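BexL (Amycolatopsis orientalis, PDB 4XRW) is a di-domain aromatase/cyclase of the BE-7585A pathway that probably folds and aromatises poly-beta-keto chains made by a type II polyketide synthase. Local coordinates at residues L171-T176 with E301-V306; S278-V283 with T308-N313; F191-A196 with G216-R221. All coordinates share one frame; numbering follows the deposited sequence.

Interaction 1 of 3, residues L171-T176 with E301-V306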
loop_
_atom_site.group_PDB
_atom_site.type_symbol
_atom_site.label_atom_id
_atom_site.label_comp_id
_atom_site.label_asym_id
_atom_site.label_seq_id
_atom_site.Cartn_x
_atom_site.Cartn_y
_atom_site.Cartn_z
ATOM N N LEU A 171 -2.534 15.154 9.086
ATOM C CA LEU A 171 -1.595 14.053 9.260
ATOM C C LEU A 171 -1.304 13.318 7.958
ATOM O O LEU A 171 -0.292 12.636 7.844
ATOM C CB LEU A 171 -2.137 13.065 10.284
ATOM C CG LEU A 171 -2.509 13.673 11.642
ATOM C CD1 LEU A 171 -3.006 12.600 12.581
ATOM C CD2 LEU A 171 -1.342 14.413 12.251
ATOM N N THR A 172 -2.189 13.454 6.989
ATOM C CA THR A 172 -2.101 12.689 5.744
ATOM C C THR A 172 -1.954 13.652 4.604
ATOM O O THR A 172 -2.757 14.565 4.473
ATOM C CB THR A 172 -3.347 11.831 5.533
ATOM O OG1 THR A 172 -3.453 10.911 6.615
ATOM C CG2 THR A 172 -3.292 11.052 4.208
ATOM N N PHE A 173 -0.937 13.458 3.768
ATOM C CA PHE A 173 -0.735 14.355 2.641
ATOM C C PHE A 173 -0.099 13.586 1.501
ATOM O O PHE A 173 0.504 12.538 1.705
ATOM C CB PHE A 173 0.113 15.565 3.045
ATOM C CG PHE A 173 1.478 15.218 3.536
ATOM C CD1 PHE A 173 2.558 15.246 2.675
ATOM C CD2 PHE A 173 1.689 14.843 4.857
ATOM C CE1 PHE A 173 3.833 14.935 3.120
ATOM C CE2 PHE A 173 2.957 14.517 5.313
ATOM C CZ PHE A 173 4.038 14.563 4.429
ATOM N N SER A 174 -0.264 14.119 0.305
ATOM C CA SER A 174 0.215 13.477 -0.887
ATOM C C SER A 174 0.797 14.544 -1.788
ATOM O O SER A 174 0.329 15.680 -1.791
ATOM C CB SER A 174 -0.909 12.727 -1.555
ATOM O OG SER A 174 -0.606 12.433 -2.901
ATOM N N PHE A 175 1.834 14.197 -2.536
ATOM C CA PHE A 175 2.435 15.163 -3.460
ATOM C C PHE A 175 3.123 14.408 -4.594
ATOM O O PHE A 175 3.472 13.236 -4.433
ATOM C CB PHE A 175 3.424 16.073 -2.731
ATOM C CG PHE A 175 4.609 15.359 -2.163
ATOM C CD1 PHE A 175 5.761 15.188 -2.925
ATOM C CD2 PHE A 175 4.587 14.854 -0.882
ATOM C CE1 PHE A 175 6.864 14.529 -2.404
ATOM C CE2 PHE A 175 5.687 14.184 -0.360
ATOM C CZ PHE A 175 6.822 14.019 -1.127
ATOM N N THR A 176 3.296 15.086 -5.725
ATOM C CA THR A 176 3.868 14.485 -6.929
ATOM C C THR A 176 4.967 15.378 -7.529
ATOM O O THR A 176 4.837 16.598 -7.532
ATOM C CB THR A 176 2.786 14.237 -7.982
ATOM O OG1 THR A 176 1.772 13.365 -7.451
ATOM C CG2 THR A 176 3.369 13.621 -9.230
ATOM N N GLU A 301 5.806 21.295 10.714
ATOM C CA GLU A 301 7.247 21.117 10.525
ATOM C C GLU A 301 7.564 19.690 10.077
ATOM O O GLU A 301 8.489 19.471 9.298
ATOM C CB GLU A 301 8.024 21.426 11.809
ATOM C CG GLU A 301 8.166 22.919 12.146
ATOM C CD GLU A 301 6.867 23.564 12.644
ATOM O OE1 GLU A 301 6.004 22.856 13.222
ATOM O OE2 GLU A 301 6.715 24.792 12.454
ATOM N N ALA A 302 6.814 18.718 10.588
ATOM C CA ALA A 302 7.020 17.331 10.193
ATOM C C ALA A 302 6.616 17.137 8.731
ATOM O O ALA A 302 7.305 16.433 7.999
ATOM C CB ALA A 302 6.231 16.383 11.099
ATOM N N ARG A 303 5.510 17.751 8.302
ATOM C CA ARG A 303 5.055 17.612 6.917
ATOM C C ARG A 303 6.122 18.090 5.949
ATOM O O ARG A 303 6.343 17.464 4.918
ATOM C CB ARG A 303 3.767 18.395 6.630
ATOM C CG ARG A 303 2.501 17.768 7.152
ATOM C CD ARG A 303 1.302 18.134 6.281
ATOM N NE ARG A 303 1.009 19.563 6.307
ATOM C CZ ARG A 303 0.359 20.171 7.295
ATOM N NH1 ARG A 303 -0.062 19.467 8.335
ATOM N NH2 ARG A 303 0.131 21.481 7.250
ATOM N N GLU A 304 6.785 19.196 6.266
ATOM C CA GLU A 304 7.735 19.761 5.311
ATOM C C GLU A 304 9.067 19.026 5.365
ATOM O O GLU A 304 9.724 18.851 4.346
ATOM C CB GLU A 304 7.927 21.258 5.561
ATOM C CG GLU A 304 6.737 22.108 5.097
ATOM C CD GLU A 304 6.364 21.873 3.634
ATOM O OE1 GLU A 304 7.023 22.461 2.747
ATOM O OE2 GLU A 304 5.408 21.101 3.369
ATOM N N PHE A 305 9.459 18.563 6.540
ATOM C CA PHE A 305 10.723 17.851 6.676
ATOM C C PHE A 305 10.653 16.581 5.843
ATOM O O PHE A 305 11.549 16.273 5.050
ATOM C CB PHE A 305 10.993 17.538 8.144
ATOM C CG PHE A 305 12.230 16.722 8.396
ATOM C CD1 PHE A 305 13.464 17.332 8.515
ATOM C CD2 PHE A 305 12.147 15.355 8.569
ATOM C CE1 PHE A 305 14.598 16.592 8.779
ATOM C CE2 PHE A 305 13.277 14.604 8.834
ATOM C CZ PHE A 305 14.508 15.226 8.938
ATOM N N VAL A 306 9.559 15.859 6.015
ATOM C CA VAL A 306 9.374 14.600 5.319
ATOM C C VAL A 306 9.218 14.877 3.824
ATOM O O VAL A 306 9.857 14.216 3.015
ATOM C CB VAL A 306 8.152 13.811 5.885
ATOM C CG1 VAL A 306 7.792 12.665 4.990
ATOM C CG2 VAL A 306 8.469 13.276 7.278
#

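Interaction 2 of 3, residues S278-V283 with T308-N313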
loop_
_atom_site.group_PDB
_atom_site.type_symbol
_atom_site.label_atom_id
_atom_site.label_comp_id
_atom_site.label_asym_id
_atom_site.label_seq_id
_atom_site.Cartn_x
_atom_site.Cartn_y
_atom_site.Cartn_z
ATOM N N SER A 278 6.637 10.872 -9.953
ATOM C CA SER A 278 6.824 10.179 -8.686
ATOM C C SER A 278 5.852 10.771 -7.684
ATOM O O SER A 278 5.988 11.945 -7.313
ATOM C CB SER A 278 8.245 10.346 -8.189
ATOM O OG SER A 278 8.457 9.759 -6.931
ATOM N N GLU A 279 4.881 9.960 -7.255
ATOM C CA GLU A 279 3.886 10.369 -6.269
ATOM C C GLU A 279 4.207 9.765 -4.919
ATOM O O GLU A 279 4.719 8.653 -4.850
ATOM C CB GLU A 279 2.493 9.936 -6.724
ATOM C CG GLU A 279 1.365 10.365 -5.777
ATOM C CD GLU A 279 1.091 9.394 -4.609
ATOM O OE1 GLU A 279 1.754 8.324 -4.459
ATOM O OE2 GLU A 279 0.184 9.723 -3.815
ATOM N N HIS A 280 3.916 10.490 -3.867
ATOM C CA HIS A 280 4.050 9.984 -2.532
ATOM C C HIS A 280 2.819 10.281 -1.709
ATOM O O HIS A 280 2.313 11.339 -1.778
ATOM C CB HIS A 280 5.219 10.588 -1.802
ATOM C CG HIS A 280 6.539 10.380 -2.467
ATOM N ND1 HIS A 280 7.425 9.415 -2.071
ATOM C CD2 HIS A 280 7.151 11.071 -3.440
ATOM C CE1 HIS A 280 8.499 9.484 -2.820
ATOM N NE2 HIS A 280 8.358 10.482 -3.653
ATOM N N THR A 281 2.393 9.310 -0.934
ATOM C CA THR A 281 1.376 9.513 0.104
ATOM C C THR A 281 1.982 9.158 1.472
ATOM O O THR A 281 2.585 8.056 1.683
ATOM C CB THR A 281 0.103 8.680 -0.153
ATOM O OG1 THR A 281 -0.599 9.184 -1.306
ATOM C CG2 THR A 281 -0.832 8.743 1.054
ATOM N N VAL A 282 1.841 10.091 2.416
ATOM C CA VAL A 282 2.390 9.912 3.735
ATOM C C VAL A 282 1.326 10.126 4.806
ATOM O O VAL A 282 0.505 11.019 4.666
ATOM C CB VAL A 282 3.555 10.889 4.016
ATOM C CG1 VAL A 282 4.104 10.692 5.422
ATOM C CG2 VAL A 282 4.686 10.679 3.012
ATOM N N VAL A 283 1.367 9.298 5.841
ATOM C CA VAL A 283 0.672 9.570 7.101
ATOM C C VAL A 283 1.711 9.772 8.184
ATOM O O VAL A 283 2.584 8.926 8.404
ATOM C CB VAL A 283 -0.286 8.430 7.509
ATOM C CG1 VAL A 283 -0.996 8.769 8.829
ATOM C CG2 VAL A 283 -1.297 8.159 6.420
ATOM N N THR A 308 10.227 17.375 1.956
ATOM C CA THR A 308 11.437 17.767 1.237
ATOM C C THR A 308 12.397 16.595 1.057
ATOM O O THR A 308 12.969 16.448 -0.011
ATOM C CB THR A 308 12.181 18.944 1.919
ATOM O OG1 THR A 308 12.573 18.594 3.256
ATOM C CG2 THR A 308 11.295 20.176 1.914
ATOM N N ALA A 309 12.578 15.759 2.075
ATOM C CA ALA A 309 13.470 14.625 1.948
ATOM C C ALA A 309 13.014 13.701 0.800
ATOM O O ALA A 309 13.807 13.344 -0.072
ATOM C CB ALA A 309 13.554 13.857 3.254
ATOM N N LEU A 310 11.733 13.339 0.790
ATOM C CA LEU A 310 11.202 12.456 -0.242
ATOM C C LEU A 310 11.238 13.087 -1.627
ATOM O O LEU A 310 11.585 12.431 -2.605
ATOM C CB LEU A 310 9.757 12.049 0.101
ATOM C CG LEU A 310 9.627 11.176 1.339
ATOM C CD1 LEU A 310 8.135 10.946 1.584
ATOM C CD2 LEU A 310 10.366 9.843 1.224
ATOM N N SER A 311 10.875 14.361 -1.709
ATOM C CA SER A 311 10.737 15.037 -2.987
ATOM C C SER A 311 12.107 15.304 -3.589
ATOM O O SER A 311 12.285 15.231 -4.803
ATOM C CB SER A 311 9.978 16.349 -2.825
ATOM O OG SER A 311 9.765 16.986 -4.077
ATOM N N THR A 312 13.071 15.594 -2.730
ATOM C CA THR A 312 14.446 15.762 -3.172
ATOM C C THR A 312 15.004 14.469 -3.809
ATOM O O THR A 312 15.532 14.517 -4.922
ATOM C CB THR A 312 15.314 16.230 -1.998
ATOM O OG1 THR A 312 14.932 17.573 -1.660
ATOM C CG2 THR A 312 16.800 16.213 -2.343
ATOM N N ASN A 313 14.873 13.334 -3.124
ATOM C CA ASN A 313 15.361 12.064 -3.630
ATOM C C ASN A 313 14.619 11.664 -4.897
ATOM O O ASN A 313 15.214 11.076 -5.792
ATOM C CB ASN A 313 15.218 10.934 -2.589
ATOM C CG ASN A 313 16.428 10.805 -1.643
ATOM O OD1 ASN A 313 17.527 11.289 -1.920
ATOM N ND2 ASN A 313 16.219 10.114 -0.525
#

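Interaction 3 of 3, residues F191-A196 with G216-R221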
loop_
_atom_site.group_PDB
_atom_site.type_symbol
_atom_site.label_atom_id
_atom_site.label_comp_id
_atom_site.label_asym_id
_atom_site.label_seq_id
_atom_site.Cartn_x
_atom_site.Cartn_y
_atom_site.Cartn_z
ATOM N N PHE A 191 14.771 2.076 -16.170
ATOM C CA PHE A 191 15.713 2.659 -15.217
ATOM C C PHE A 191 15.202 2.543 -13.763
ATOM O O PHE A 191 15.974 2.251 -12.854
ATOM C CB PHE A 191 15.975 4.142 -15.560
ATOM C CG PHE A 191 16.967 4.809 -14.664
ATOM C CD1 PHE A 191 16.583 5.407 -13.460
ATOM C CD2 PHE A 191 18.311 4.855 -15.016
ATOM C CE1 PHE A 191 17.494 6.009 -12.643
ATOM C CE2 PHE A 191 19.233 5.462 -14.200
ATOM C CZ PHE A 191 18.835 6.060 -13.016
ATOM N N VAL A 192 13.919 2.797 -13.560
ATOM C CA VAL A 192 13.336 2.729 -12.193
ATOM C C VAL A 192 13.034 1.263 -11.760
ATOM O O VAL A 192 13.175 0.913 -10.587
ATOM C CB VAL A 192 12.063 3.579 -12.102
ATOM C CG1 VAL A 192 11.553 3.581 -10.741
ATOM C CG2 VAL A 192 12.381 5.050 -12.536
ATOM N N ASP A 193 12.651 0.428 -12.710
ATOM C CA ASP A 193 12.373 -0.995 -12.446
ATOM C C ASP A 193 13.639 -1.745 -12.027
ATOM O O ASP A 193 13.639 -2.533 -11.075
ATOM C CB ASP A 193 11.767 -1.634 -13.694
ATOM C CG ASP A 193 11.404 -3.108 -13.511
ATOM O OD1 ASP A 193 10.751 -3.463 -12.506
ATOM O OD2 ASP A 193 11.765 -3.899 -14.408
ATOM N N GLN A 194 14.731 -1.510 -12.750
ATOM C CA GLN A 194 15.961 -2.244 -12.529
ATOM C C GLN A 194 16.770 -1.653 -11.389
ATOM O O GLN A 194 17.886 -1.091 -11.553
ATOM C CB GLN A 194 16.769 -2.300 -13.844
ATOM C CG GLN A 194 15.998 -3.019 -14.921
ATOM C CD GLN A 194 16.704 -3.063 -16.271
ATOM O OE1 GLN A 194 17.923 -2.971 -16.356
ATOM N NE2 GLN A 194 15.925 -3.210 -17.321
ATOM N N ALA A 195 16.227 -1.791 -10.183
ATOM C CA ALA A 195 16.793 -1.108 -9.042
ATOM C C ALA A 195 18.078 -1.767 -8.548
ATOM O O ALA A 195 18.845 -1.146 -7.827
ATOM C CB ALA A 195 15.752 -1.013 -7.899
ATOM N N ALA A 196 18.353 -2.988 -8.994
ATOM C CA ALA A 196 19.599 -3.647 -8.632
ATOM C C ALA A 196 20.792 -2.836 -9.104
ATOM O O ALA A 196 21.870 -2.937 -8.536
ATOM C CB ALA A 196 19.641 -5.056 -9.205
ATOM N N GLY A 216 7.633 -9.009 -11.624
ATOM C CA GLY A 216 6.854 -7.807 -11.342
ATOM C C GLY A 216 6.449 -7.601 -9.880
ATOM O O GLY A 216 5.696 -6.688 -9.558
ATOM N N LEU A 217 6.932 -8.459 -8.999
ATOM C CA LEU A 217 6.741 -8.274 -7.571
ATOM C C LEU A 217 8.121 -8.243 -6.946
ATOM O O LEU A 217 8.844 -9.229 -7.002
ATOM C CB LEU A 217 5.879 -9.397 -6.994
ATOM C CG LEU A 217 5.433 -9.261 -5.544
ATOM C CD1 LEU A 217 4.816 -7.942 -5.229
ATOM C CD2 LEU A 217 4.406 -10.391 -5.241
ATOM N N GLN A 218 8.495 -7.110 -6.360
ATOM C CA GLN A 218 9.857 -6.900 -5.877
ATOM C C GLN A 218 9.880 -6.580 -4.375
ATOM O O GLN A 218 8.977 -5.853 -3.894
ATOM C CB GLN A 218 10.498 -5.745 -6.628
ATOM C CG GLN A 218 10.659 -5.917 -8.109
ATOM C CD GLN A 218 11.250 -4.692 -8.764
ATOM O OE1 GLN A 218 11.055 -3.575 -8.303
ATOM N NE2 GLN A 218 12.002 -4.901 -9.830
ATOM N N VAL A 219 10.897 -7.099 -3.664
ATOM C CA VAL A 219 11.209 -6.665 -2.328
ATOM C C VAL A 219 12.535 -5.928 -2.466
ATOM O O VAL A 219 13.559 -6.515 -2.791
ATOM C CB VAL A 219 11.290 -7.826 -1.328
ATOM C CG1 VAL A 219 11.649 -7.293 0.041
ATOM C CG2 VAL A 219 9.958 -8.560 -1.303
ATOM N N LEU A 220 12.468 -4.622 -2.307
ATOM C CA LEU A 220 13.637 -3.760 -2.550
ATOM C C LEU A 220 14.170 -3.310 -1.222
ATOM O O LEU A 220 13.513 -2.587 -0.495
ATOM C CB LEU A 220 13.247 -2.586 -3.436
ATOM C CG LEU A 220 14.314 -1.526 -3.668
ATOM C CD1 LEU A 220 15.566 -2.166 -4.272
ATOM C CD2 LEU A 220 13.699 -0.465 -4.595
ATOM N N ARG A 221 15.357 -3.800 -0.881
ATOM C CA ARG A 221 16.076 -3.319 0.257
ATOM C C ARG A 221 17.265 -2.537 -0.225
ATOM O O ARG A 221 17.989 -2.993 -1.118
ATOM C CB ARG A 221 16.514 -4.456 1.162
ATOM C CG ARG A 221 15.350 -5.187 1.741
ATOM C CD ARG A 221 15.841 -6.394 2.563
ATOM N NE ARG A 221 16.591 -5.981 3.757
ATOM C CZ ARG A 221 16.042 -5.780 4.967
ATOM N NH1 ARG A 221 14.745 -5.930 5.161
ATOM N NH2 ARG A 221 16.802 -5.430 5.981
#

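Interaction 1 of 3, residues L171-T176 with E301-V306
In the C-terminal half of this helix-grip protein, the long helix 299-326 lies over one face of a curved antiparallel sheet, and Phe173 on the outermost strand 172-181 meets Arg303 and Val306, three positions apart on that helix. The evidence for packing is the 197 Å² buried between the segments, most of it on Phe173 and Arg303; no hydrogen bond crosses. The arginine comes over one face of the ring through its aliphatic part. Phe173 CD2 lies 3.6 Å from Arg303 CD, Phe173 CE2 is 3.8 Å from Arg303 CG, and Arg303 CB stands 4.2 Å above the ring plane, displaced toward the rim. Val306 meets the same ring at its edge, near its plane, with Phe173 CZ 4.2 Å from Val306 CG1. The far end of the ring also approaches the helix backbone, Phe173 CZ being 3.7 Å from Arg303 O. Phe173 CG sits between its own backbone N and carbonyl carbon (chi1 60°), a rotation that carries the ring across to the helix. The side-chain atoms of Arg303 nearest the ring are CB, CG and CD, and the guanidinium plane is turned 66° from that of the ring, so this is methylene packing rather than a flat stack. A bend at chi3 (-64°) turns the guanidinium aside, and NH1 hydrogen-bonds Glu170 O, just before the strand. Strand 274-284 lies beside strand 172-181 in the sheet, its Val282 pairing with Phe173 through backbone hydrogen bonds; Arg303 also touches Leu284, Val306 reaches Leu256, and Phe175 packs on Arg307, Leu310 and Ser311 of the same helix.

Interaction 2 of 3, residues S278-V283 with T308-N313
The imidazole of His280 carries Leu310 CB over one face: the carbon stands above the middle of the ring, 4.1 Å from the centroid and 12° off the ring normal, which is the geometry of a CH-pi contact. At the edges, both ring nitrogens have hydrogen-bond partners outside the two segments, ND1 with His260 NE2 and NE2 with Ser314 OG, and these fix the rotation of the ring. The rings of Phe175 and His260 also meet it, at about 25° and 15° between planes. Leu310 continues past the imidazole. Its CD1 comes to 4.0 Å from His280 ND1 and 3.7 Å from Val282 CG2, so one methyl touches two side chains of the strand. The CB atoms of His280 and Val282 both head for the helix, whereas that of Thr281 heads away, as expected for successive residues of a regular strand. This is the helix-on-sheet packing of the helix-grip fold: helix 299-326 packed on strand 274-284, with His280 CA and Leu310 CA 7.9 Å apart. The strand fixes its own polar groups too. Thr281 OG1 donates to Glu279 OE2 at 2.7 Å, on the syn lone pair of the carboxylate, and Ser174 OG bonds the same oxygen. Within the helix, Thr308 O accepts twice from one residue, from Thr312 N and, at 2.8 Å, from Thr312 OG1, the two donors reaching it from opposite faces of the carbonyl plane. Ser311 OG, on the residue just before Thr312, bonds Asp177 OD2 on strand 172-181.

Interaction 3 of 3, residues F191-A196 with G216-R221
Gln218 NE2 is gripped by two acceptors, the backbone oxygen of Asp193 and Glu212 OE1. The bond from Gln218 NE2 to Asp193 O is 3.1 Å long and nearly straight, with 171° at the hydrogen. It joins strand 217-225 to the end of helix 185-193, where the chain leaves helical geometry at Gln194 through an inverse gamma turn before the 3-10 segment that starts at Ala195. That turn brings Ala195 N to 2.8 Å from Asp193 O, a weak bond, so the same carbonyl serves its own turn and strand 217-225. Asp193 O lies in the plane of the Gln218 amide, while the amide nitrogen is tilted 26° from the carbonyl plane. The glutamine reaches the helix end because its chain is extended beyond CG (chi2 178°). Asp193 OD1 also stands near, 3.3 Å from Gln218 NE2, and the carboxylate and amide planes are almost parallel. The other end of the amide is held as well: Gln218 OE1 accepts from Arg238 NH2 on the neighbouring strand 231-241, and this NH2 also hydrogen-bonds Val192 O. Both amide atoms of a buried side chain are thus satisfied, and Arg238 adds a second link between helix end and sheet. Beside this polar junction the packing is apolar. The CA atoms of Ala195 and Leu220 are 7.7 Å apart, their CB atoms are directed toward each other's segment, and Leu220 also touches Val208 and Trp198. Ala195 CB meets both leucine methyls about equally, 3.8 Å from Leu220 CD1 and 3.9 Å from Leu220 CD2.

Overall arrangement
Following the chain from its N terminus, the first segment met is 171-176, on the outermost strand 172-181 of the second sheet. Helix 185-193 comes next, and interaction 3 closes a short loop between its end and strand 217-225, wholly within the longer span of interaction 1. The chain then passes through the middle strands to 278-283, where interaction 2 opens. Helix 299-326 closes interaction 1 at 301-306 and interaction 2 at 308-313, so these two cross. Their centres are about 8 Å apart, and they tie the long helix to the edge strand and its neighbour. Interaction 3, centred about 25 Å from interaction 1, ties the end of helix 185-193 to the same sheet.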